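Local coordinates for protein aldo-keto reductase family 1, member B4 (Aldose reductase) (PDB 4HBK) that probably reduces aldehydes, including the open-chain form of sugars, to alcohols with NADPH as an aldose reductase of the aldo/keto reductase family, at residues E93-L96 / N97-L101; K131-L135 / N136-L140; E205-R208 / I209-A212; E229-S233 / V234-V238. All coordinates share one frame; numbering follows the deposited sequence.

Interaction 1: E93-L96 / N97-L101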
# COMPACT_ATOMS: atom_id res chain seq x y z
N GLU A 93 14.93 -5.07 -12.86
CA GLU A 93 16.36 -5.25 -13.03
C GLU A 93 16.80 -4.69 -14.37
O GLU A 93 17.85 -4.05 -14.48
CB GLU A 93 16.72 -6.73 -12.94
CG GLU A 93 18.21 -7.03 -13.05
CD GLU A 93 18.49 -8.49 -12.81
OE1 GLU A 93 18.18 -9.31 -13.71
OE2 GLU A 93 18.97 -8.84 -11.71
N ASN A 94 15.99 -4.92 -15.40
CA ASN A 94 16.32 -4.41 -16.72
C ASN A 94 16.23 -2.89 -16.76
O ASN A 94 17.05 -2.24 -17.40
CB ASN A 94 15.45 -5.06 -17.78
CG ASN A 94 15.79 -6.53 -17.99
OD1 ASN A 94 16.92 -6.95 -17.73
ND2 ASN A 94 14.82 -7.31 -18.47
N ALA A 95 15.24 -2.33 -16.07
CA ALA A 95 15.07 -0.87 -16.04
C ALA A 95 16.20 -0.15 -15.32
O ALA A 95 16.68 0.87 -15.80
CB ALA A 95 13.73 -0.50 -15.43
N LEU A 96 16.62 -0.65 -14.17
CA LEU A 96 17.73 -0.02 -13.46
C LEU A 96 18.94 0.04 -14.39
O LEU A 96 19.67 1.03 -14.44
CB LEU A 96 18.10 -0.79 -12.19
CG LEU A 96 17.04 -0.89 -11.08
CD1 LEU A 96 17.68 -1.48 -9.85
CD2 LEU A 96 16.48 0.47 -10.76
N ASN A 97 19.14 -1.03 -15.15
CA ASN A 97 20.29 -1.09 -16.04
C ASN A 97 20.16 -0.10 -17.20
O ASN A 97 21.07 0.68 -17.45
CB ASN A 97 20.50 -2.52 -16.54
CG ASN A 97 21.58 -2.60 -17.59
OD1 ASN A 97 21.31 -2.46 -18.79
ND2 ASN A 97 22.82 -2.82 -17.15
N SER A 98 19.03 -0.12 -17.90
CA SER A 98 18.86 0.74 -19.07
C SER A 98 18.71 2.23 -18.72
O SER A 98 19.07 3.09 -19.51
CB SER A 98 17.67 0.29 -19.90
OG SER A 98 16.46 0.55 -19.21
N LEU A 99 18.18 2.52 -17.53
CA LEU A 99 18.03 3.89 -17.07
C LEU A 99 19.24 4.34 -16.24
O LEU A 99 19.28 5.48 -15.76
CB LEU A 99 16.75 4.05 -16.25
CG LEU A 99 15.48 3.72 -17.05
CD1 LEU A 99 14.23 3.69 -16.17
CD2 LEU A 99 15.34 4.72 -18.21
N ARG A 100 20.21 3.45 -16.09
CA ARG A 100 21.38 3.71 -15.26
C ARG A 100 20.98 4.30 -13.90
O ARG A 100 21.47 5.36 -13.48
CB ARG A 100 22.39 4.59 -16.00
CG ARG A 100 23.06 3.87 -17.20
CD ARG A 100 23.12 4.75 -18.45
NE ARG A 100 21.79 4.99 -19.03
CZ ARG A 100 21.14 6.15 -18.97
NH1 ARG A 100 21.69 7.21 -18.36
NH2 ARG A 100 19.94 6.26 -19.53
N LEU A 101 20.07 3.61 -13.22
CA LEU A 101 19.67 3.96 -11.86
C LEU A 101 20.21 2.95 -10.86
O LEU A 101 20.34 1.76 -11.17
CB LEU A 101 18.15 4.02 -11.73
CG LEU A 101 17.39 5.03 -12.58
CD1 LEU A 101 15.90 4.93 -12.28
CD2 LEU A 101 17.91 6.43 -12.32

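Interaction 2: K131-L135 / N136-L140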
# COMPACT_ATOMS: atom_id res chain seq x y z
N LYS A 131 13.70 -13.07 -3.58
CA LYS A 131 14.19 -13.88 -4.69
C LYS A 131 13.49 -13.46 -5.97
O LYS A 131 14.14 -13.14 -6.96
CB LYS A 131 13.95 -15.36 -4.41
CG LYS A 131 14.39 -16.29 -5.52
CD LYS A 131 14.25 -17.74 -5.06
CE LYS A 131 14.52 -18.71 -6.21
NZ LYS A 131 13.83 -20.02 -6.00
N ASN A 132 12.16 -13.48 -5.95
CA ASN A 132 11.37 -13.12 -7.13
C ASN A 132 11.60 -11.69 -7.61
O ASN A 132 11.64 -11.43 -8.81
CB ASN A 132 9.88 -13.35 -6.87
CG ASN A 132 9.53 -14.83 -6.84
OD1 ASN A 132 10.21 -15.65 -7.44
ND2 ASN A 132 8.47 -15.17 -6.12
N LEU A 133 11.74 -10.75 -6.67
CA LEU A 133 11.99 -9.35 -7.03
C LEU A 133 13.45 -9.12 -7.42
O LEU A 133 13.80 -8.05 -7.92
CB LEU A 133 11.62 -8.43 -5.86
CG LEU A 133 10.12 -8.27 -5.60
CD1 LEU A 133 9.85 -7.37 -4.40
CD2 LEU A 133 9.44 -7.74 -6.87
N ARG A 134 14.29 -10.12 -7.17
CA ARG A 134 15.70 -10.02 -7.53
C ARG A 134 16.42 -8.93 -6.72
O ARG A 134 17.31 -8.25 -7.22
CB ARG A 134 15.83 -9.81 -9.05
CG ARG A 134 15.34 -11.04 -9.82
CD ARG A 134 14.67 -10.70 -11.15
NE ARG A 134 15.62 -10.71 -12.26
CZ ARG A 134 15.57 -11.54 -13.30
NH1 ARG A 134 14.61 -12.45 -13.41
NH2 ARG A 134 16.50 -11.45 -14.25
N LEU A 135 16.03 -8.81 -5.46
CA LEU A 135 16.55 -7.79 -4.56
C LEU A 135 17.27 -8.44 -3.38
O LEU A 135 17.01 -9.60 -3.05
CB LEU A 135 15.39 -6.96 -4.02
CG LEU A 135 14.60 -6.17 -5.07
CD1 LEU A 135 13.46 -5.40 -4.39
CD2 LEU A 135 15.53 -5.24 -5.83
N ASN A 136 18.16 -7.69 -2.72
CA ASN A 136 18.79 -8.19 -1.50
C ASN A 136 18.06 -7.71 -0.26
O ASN A 136 18.21 -8.29 0.81
CB ASN A 136 20.26 -7.80 -1.43
CG ASN A 136 21.03 -8.28 -2.64
OD1 ASN A 136 20.97 -9.45 -3.01
ND2 ASN A 136 21.73 -7.37 -3.28
N TYR A 137 17.28 -6.65 -0.41
CA TYR A 137 16.48 -6.12 0.70
C TYR A 137 15.26 -5.38 0.16
O TYR A 137 15.23 -4.97 -1.00
CB TYR A 137 17.31 -5.18 1.58
CG TYR A 137 17.65 -3.88 0.90
CD1 TYR A 137 16.80 -2.78 0.97
CD2 TYR A 137 18.83 -3.75 0.15
CE1 TYR A 137 17.11 -1.59 0.34
CE2 TYR A 137 19.14 -2.56 -0.48
CZ TYR A 137 18.28 -1.49 -0.39
OH TYR A 137 18.61 -0.30 -1.02
N LEU A 138 14.26 -5.21 1.02
CA LEU A 138 13.06 -4.44 0.70
C LEU A 138 13.13 -3.15 1.48
O LEU A 138 13.65 -3.12 2.60
CB LEU A 138 11.79 -5.21 1.11
CG LEU A 138 11.48 -6.55 0.43
CD1 LEU A 138 10.32 -7.28 1.10
CD2 LEU A 138 11.17 -6.33 -1.05
N ASP A 139 12.63 -2.06 0.91
CA ASP A 139 12.55 -0.83 1.67
C ASP A 139 11.44 -0.90 2.72
O ASP A 139 11.59 -0.36 3.82
CB ASP A 139 12.34 0.37 0.75
CG ASP A 139 13.55 0.63 -0.11
OD1 ASP A 139 14.47 1.31 0.37
OD2 ASP A 139 13.59 0.12 -1.26
N LEU A 140 10.36 -1.58 2.37
CA LEU A 140 9.20 -1.66 3.25
C LEU A 140 8.49 -3.02 3.09
O LEU A 140 8.32 -3.50 1.96
CB LEU A 140 8.23 -0.50 2.95
CG LEU A 140 6.98 -0.36 3.83
CD1 LEU A 140 7.36 -0.27 5.29
CD2 LEU A 140 6.06 0.81 3.40
O HOH W 1 19.39 -11.77 -2.01

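Interaction 3: E205-R208 / I209-A212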
# COMPACT_ATOMS: atom_id res chain seq x y z
N GLU A 205 2.04 -1.30 21.50
CA GLU A 205 2.18 -1.62 22.92
C GLU A 205 3.21 -2.73 23.16
O GLU A 205 3.81 -2.80 24.23
CB GLU A 205 0.82 -2.01 23.51
CG GLU A 205 0.41 -1.22 24.76
CD GLU A 205 1.23 -1.59 25.99
OE1 GLU A 205 2.36 -1.07 26.15
OE2 GLU A 205 0.75 -2.41 26.81
N HIS A 206 3.42 -3.59 22.16
CA HIS A 206 4.27 -4.76 22.35
C HIS A 206 5.60 -4.68 21.61
O HIS A 206 6.51 -5.46 21.87
CB HIS A 206 3.56 -6.03 21.87
CG HIS A 206 2.49 -6.51 22.80
ND1 HIS A 206 1.17 -6.13 22.68
CD2 HIS A 206 2.54 -7.37 23.85
CE1 HIS A 206 0.46 -6.72 23.62
NE2 HIS A 206 1.27 -7.48 24.35
N CYS A 207 5.70 -3.75 20.67
CA CYS A 207 6.79 -3.80 19.70
C CYS A 207 8.13 -3.29 20.25
O CYS A 207 8.18 -2.46 21.15
CB CYS A 207 6.43 -3.01 18.44
SG CYS A 207 6.34 -1.23 18.72
N ARG A 208 9.20 -3.81 19.67
CA ARG A 208 10.53 -3.29 19.91
C ARG A 208 10.83 -2.29 18.80
O ARG A 208 11.49 -1.29 19.03
CB ARG A 208 11.55 -4.44 19.92
CG ARG A 208 13.00 -4.01 19.73
CD ARG A 208 13.96 -5.16 20.05
NE ARG A 208 13.74 -6.34 19.21
CZ ARG A 208 14.33 -6.55 18.04
NH1 ARG A 208 14.07 -7.66 17.35
NH2 ARG A 208 15.19 -5.66 17.55
N ILE A 209 10.34 -2.59 17.59
CA ILE A 209 10.50 -1.71 16.43
C ILE A 209 9.12 -1.28 15.95
O ILE A 209 8.28 -2.11 15.62
CB ILE A 209 11.20 -2.42 15.26
CG1 ILE A 209 12.60 -2.88 15.66
CG2 ILE A 209 11.28 -1.50 14.04
CD1 ILE A 209 13.30 -3.70 14.57
N LYS A 210 8.88 0.03 15.94
CA LYS A 210 7.56 0.53 15.60
C LYS A 210 7.27 0.38 14.11
O LYS A 210 8.17 0.45 13.27
CB LYS A 210 7.41 1.99 16.04
CG LYS A 210 7.46 2.14 17.55
CD LYS A 210 6.72 3.38 18.04
CE LYS A 210 7.65 4.56 18.19
NZ LYS A 210 7.12 5.54 19.20
N PRO A 211 6.01 0.13 13.78
CA PRO A 211 5.61 0.16 12.37
C PRO A 211 5.93 1.55 11.84
O PRO A 211 5.75 2.52 12.58
CB PRO A 211 4.09 -0.07 12.43
CG PRO A 211 3.71 0.12 13.91
CD PRO A 211 4.91 -0.25 14.68
N ALA A 212 6.43 1.63 10.61
CA ALA A 212 6.78 2.91 9.99
C ALA A 212 5.66 3.41 9.08
O ALA A 212 5.61 4.59 8.72
CB ALA A 212 8.06 2.77 9.17

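Interaction 4: E229-S233 / V234-V238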
# COMPACT_ATOMS: atom_id res chain seq x y z
N GLU A 229 -5.95 10.16 11.14
CA GLU A 229 -5.51 11.09 12.17
C GLU A 229 -4.84 10.34 13.31
O GLU A 229 -3.80 10.75 13.81
CB GLU A 229 -6.68 11.94 12.67
CG GLU A 229 -7.14 12.98 11.67
CD GLU A 229 -8.23 13.89 12.22
OE1 GLU A 229 -8.44 14.98 11.66
OE2 GLU A 229 -8.88 13.51 13.23
N TYR A 230 -5.45 9.22 13.71
CA TYR A 230 -4.85 8.40 14.74
C TYR A 230 -3.45 7.93 14.35
O TYR A 230 -2.50 8.11 15.11
CB TYR A 230 -5.69 7.17 15.06
CG TYR A 230 -4.87 6.16 15.83
CD1 TYR A 230 -4.57 6.36 17.18
CD2 TYR A 230 -4.35 5.04 15.20
CE1 TYR A 230 -3.80 5.45 17.88
CE2 TYR A 230 -3.57 4.12 15.89
CZ TYR A 230 -3.30 4.33 17.22
OH TYR A 230 -2.53 3.41 17.89
N ALA A 231 -3.32 7.32 13.18
CA ALA A 231 -2.02 6.79 12.78
C ALA A 231 -0.93 7.87 12.74
O ALA A 231 0.18 7.66 13.24
CB ALA A 231 -2.11 6.03 11.45
N GLN A 232 -1.24 9.02 12.16
CA GLN A 232 -0.28 10.12 12.11
C GLN A 232 0.04 10.62 13.52
O GLN A 232 1.18 10.98 13.81
CB GLN A 232 -0.77 11.25 11.19
CG GLN A 232 -0.89 10.80 9.73
CD GLN A 232 -1.54 11.84 8.81
OE1 GLN A 232 -2.28 12.72 9.25
NE2 GLN A 232 -1.25 11.72 7.51
N SER A 233 -0.95 10.63 14.41
CA SER A 233 -0.73 11.09 15.78
C SER A 233 0.32 10.23 16.50
O SER A 233 1.06 10.75 17.33
CB SER A 233 -2.04 11.15 16.58
OG SER A 233 -2.42 9.89 17.10
N VAL A 234 0.39 8.94 16.19
CA VAL A 234 1.42 8.09 16.81
C VAL A 234 2.66 7.94 15.93
O VAL A 234 3.50 7.09 16.18
CB VAL A 234 0.87 6.71 17.22
CG1 VAL A 234 -0.15 6.87 18.33
CG2 VAL A 234 0.27 5.99 16.02
N GLY A 235 2.76 8.78 14.90
CA GLY A 235 4.00 8.88 14.14
C GLY A 235 4.13 7.96 12.94
O GLY A 235 5.19 7.94 12.30
N LEU A 236 3.09 7.19 12.63
CA LEU A 236 3.13 6.38 11.41
C LEU A 236 2.94 7.29 10.21
O LEU A 236 2.27 8.31 10.31
CB LEU A 236 1.99 5.37 11.40
CG LEU A 236 1.88 4.37 12.54
CD1 LEU A 236 1.32 3.07 12.00
CD2 LEU A 236 3.23 4.17 13.21
N THR A 237 3.49 6.90 9.07
CA THR A 237 3.08 7.51 7.81
C THR A 237 1.96 6.65 7.27
O THR A 237 1.83 5.47 7.64
CB THR A 237 4.19 7.55 6.78
OG1 THR A 237 4.54 6.21 6.41
CG2 THR A 237 5.42 8.30 7.33
N VAL A 238 1.14 7.22 6.39
CA VAL A 238 -0.04 6.53 5.92
C VAL A 238 -0.11 6.54 4.41
O VAL A 238 0.05 7.58 3.79
CB VAL A 238 -1.32 7.17 6.48
CG1 VAL A 238 -2.54 6.39 6.03
CG2 VAL A 238 -1.25 7.21 8.01
O HOH W 2 1.35 10.01 6.47

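Interaction 1: E93-L96 / N97-L101
Leu96 and Leu101 meet where helix 85-98 ends and the chain doubles back under its own last turn. Their side chains cross at about a right angle, with the CD2 methyl of Leu96 4.0 Å from CB of Leu101. In Leu96 a chi1 of -63° sets CG on the side of the backbone N, which carries CD2 across to Leu101 CB. The backbone fixes this pairing: Leu101 N gives a 2.9 Å bond to Leu96 O, in the carbonyl plane and on a lone pair. Inside that bond, Arg100 N reaches Asn97 O at 3.2 Å. These two bonds back into the last turn, with Arg100 at positive phi (47°) turning the chain, make a Schellman motif. The arginine side chain then curls back along the turn, and NH2 donates to Ser98 O at 3.3 Å from a guanidinium plane tilted off the acceptor. Just before this, Leu99 N binds Ala95 O at 2.8 Å, while Leu99 CB and CG crowd the same oxygen. Leu99 CD1 stands 4.3 Å from Ala95 CB, and both side chains press on Leu69 of helix 60-71. The chemistry implies a division of labour: carbonyls of the last turn that lack the usual helical partners are bonded by the reversing chain, while leucines cover the turn with apolar contacts, Leu99 toward helix 60-71, Leu96 and Leu101 toward Ile106.

Interaction 2: K131-L135 / N136-L140
Leu138 sends its CD2 methyl into the angle between Leu133, at the end of helix 119-133, and Leu135 just beyond it, 3.7 Å from CD1 of Leu133 and 4.2 Å from CD1 of Leu135. It crosses both side chains at about a right angle, so the meeting is methyl against methyl rather than chain along chain. All three leucines share one setting of the first torsion (chi1 -63° for Leu138), and the three terminal groups converge on one spot. The link from helix to strand makes this possible. Arg134, with a positive phi, is the turning residue of a Schellman motif and bonds back through its N to Lys131 O at 3.0 Å. The backbone of Leu135 is then already extended, with CB 3.6 Å from Tyr137 O, a carbonyl that accepts a hydrogen bond from Arg103. Outside the turn, a water donates to Asn136 OD1 at 3.0 Å and, more weakly, to Leu135 O, tying the asparagine end to the backbone behind it. Tyr137 turns away from the leucines: Asp139 OD1 lies at its ring edge, in plane, and Arg103 and Lys188 make cation-pi contacts with the ring. Leu138 also packs on Thr129 and Leu130 of the helix and on Ser110, and its side chain is about 8 Å from that of Lys111, predicted to lower the pKa of the active-site tyrosine. The chemistry therefore has two parts: apolar methyls join helix to strand within the barrel wall, and water and charged groups meet the polar atoms of the connection.

Interaction 3: E205-R208 / I209-A212
Cys207 touches the chain ahead of it through both of its side-chain atoms: CB lies 3.5 Å from Ile209 O, and SG rests 3.7 Å from CG of Lys210. A chi1 of 69° folds the sulfur back over the backbone and turns it along the outgoing chain, with Pro211 CD farther on at 4.4 Å from SG. Beyond the cysteine, Arg208 and Ile209 run side by side and point the same way. The arginine chain bends at chi3 (59°), and this turns one face of the guanidinium toward CG1 of Ile209, while CD1 of the isoleucine comes to 4.0 Å from NH2. Behind this first shell stands helix 171-183. Asp183 holds Arg208 NH1 in a salt bridge, Glu179 OE2 accepts from the backbone N of both Arg208 and Ile209, and Trp175 NE1 binds Ile209 O. That last oxygen is the one that Cys207 CB packs against, so the tryptophan probably fixes the middle of the turn. Pro211 in turn leans on Ile203 and Leu204 of helix 197-206. The whole turn thus carries the chain from the end of helix 197-206, across the flank of helix 171-183, to strand 213-217; Ala212, leading into that strand, makes backbone bonds to Ile190 of strand 187-193 and to Thr237 of strand 237-241, the two strands that border it.

Interaction 4: E229-S233 / V234-V238
Tyr230 O is gripped by two donors at the end of helix 225-233: Ser233 OG at 2.7 Å and Val234 N at 3.2 Å, the latter nearly head-on to the carbonyl. Ser233 can do this because a chi1 of 83° bends its hydroxyl back over the preceding turn. Two further bonds close the helix: Leu236 N to Ala231 O at 3.0 Å, and Gly235 N to Gln232 O at 2.9 Å, approaching from well above the carbonyl plane. Farther out, a water accepts from Val238 N at 2.8 Å and from Gln232 NE2, joining the helix to the strand. Packing completes the joint. The CG2 methyl of Val234 sits over one face of the Tyr230 ring, toward its rim, while CG1 lies 3.9 Å from CE1. On the inner side, Ala231 CB meets Val238 CG2 at 3.7 Å, with Leu236 beside it and Leu214 of strand 213-217 behind. Gly235, at positive phi, is the C-prime residue of a Schellman motif; here it turns the chain from helix into strand 237-241 in a beta-alpha-beta unit of the TIM barrel.

How the interactions relate
Each of the four interactions lies at or just beyond the C-terminal end of a barrel helix, where the chain turns back toward the parallel sheet. They follow in series, from helix 85-98 through helices 119-133 and 197-206 to helix 225-233. Interactions 1 and 2 have centres about 15 Å apart and are joined by a salt bridge, Glu93 OE1 to Arg134 NH2, at 2.8 Å. Interactions 3 and 4, about 13 Å apart between centres, meet through a probable hydrogen bond between Ala212 O and Thr237 OG1 (3.0 Å). The centres of interactions 1 and 3 are about 35 Å apart, yet interaction 2 comes within about 5 Å of interaction 3 at their nearest atoms. Together they make up several of the barrel's helix-to-strand returns.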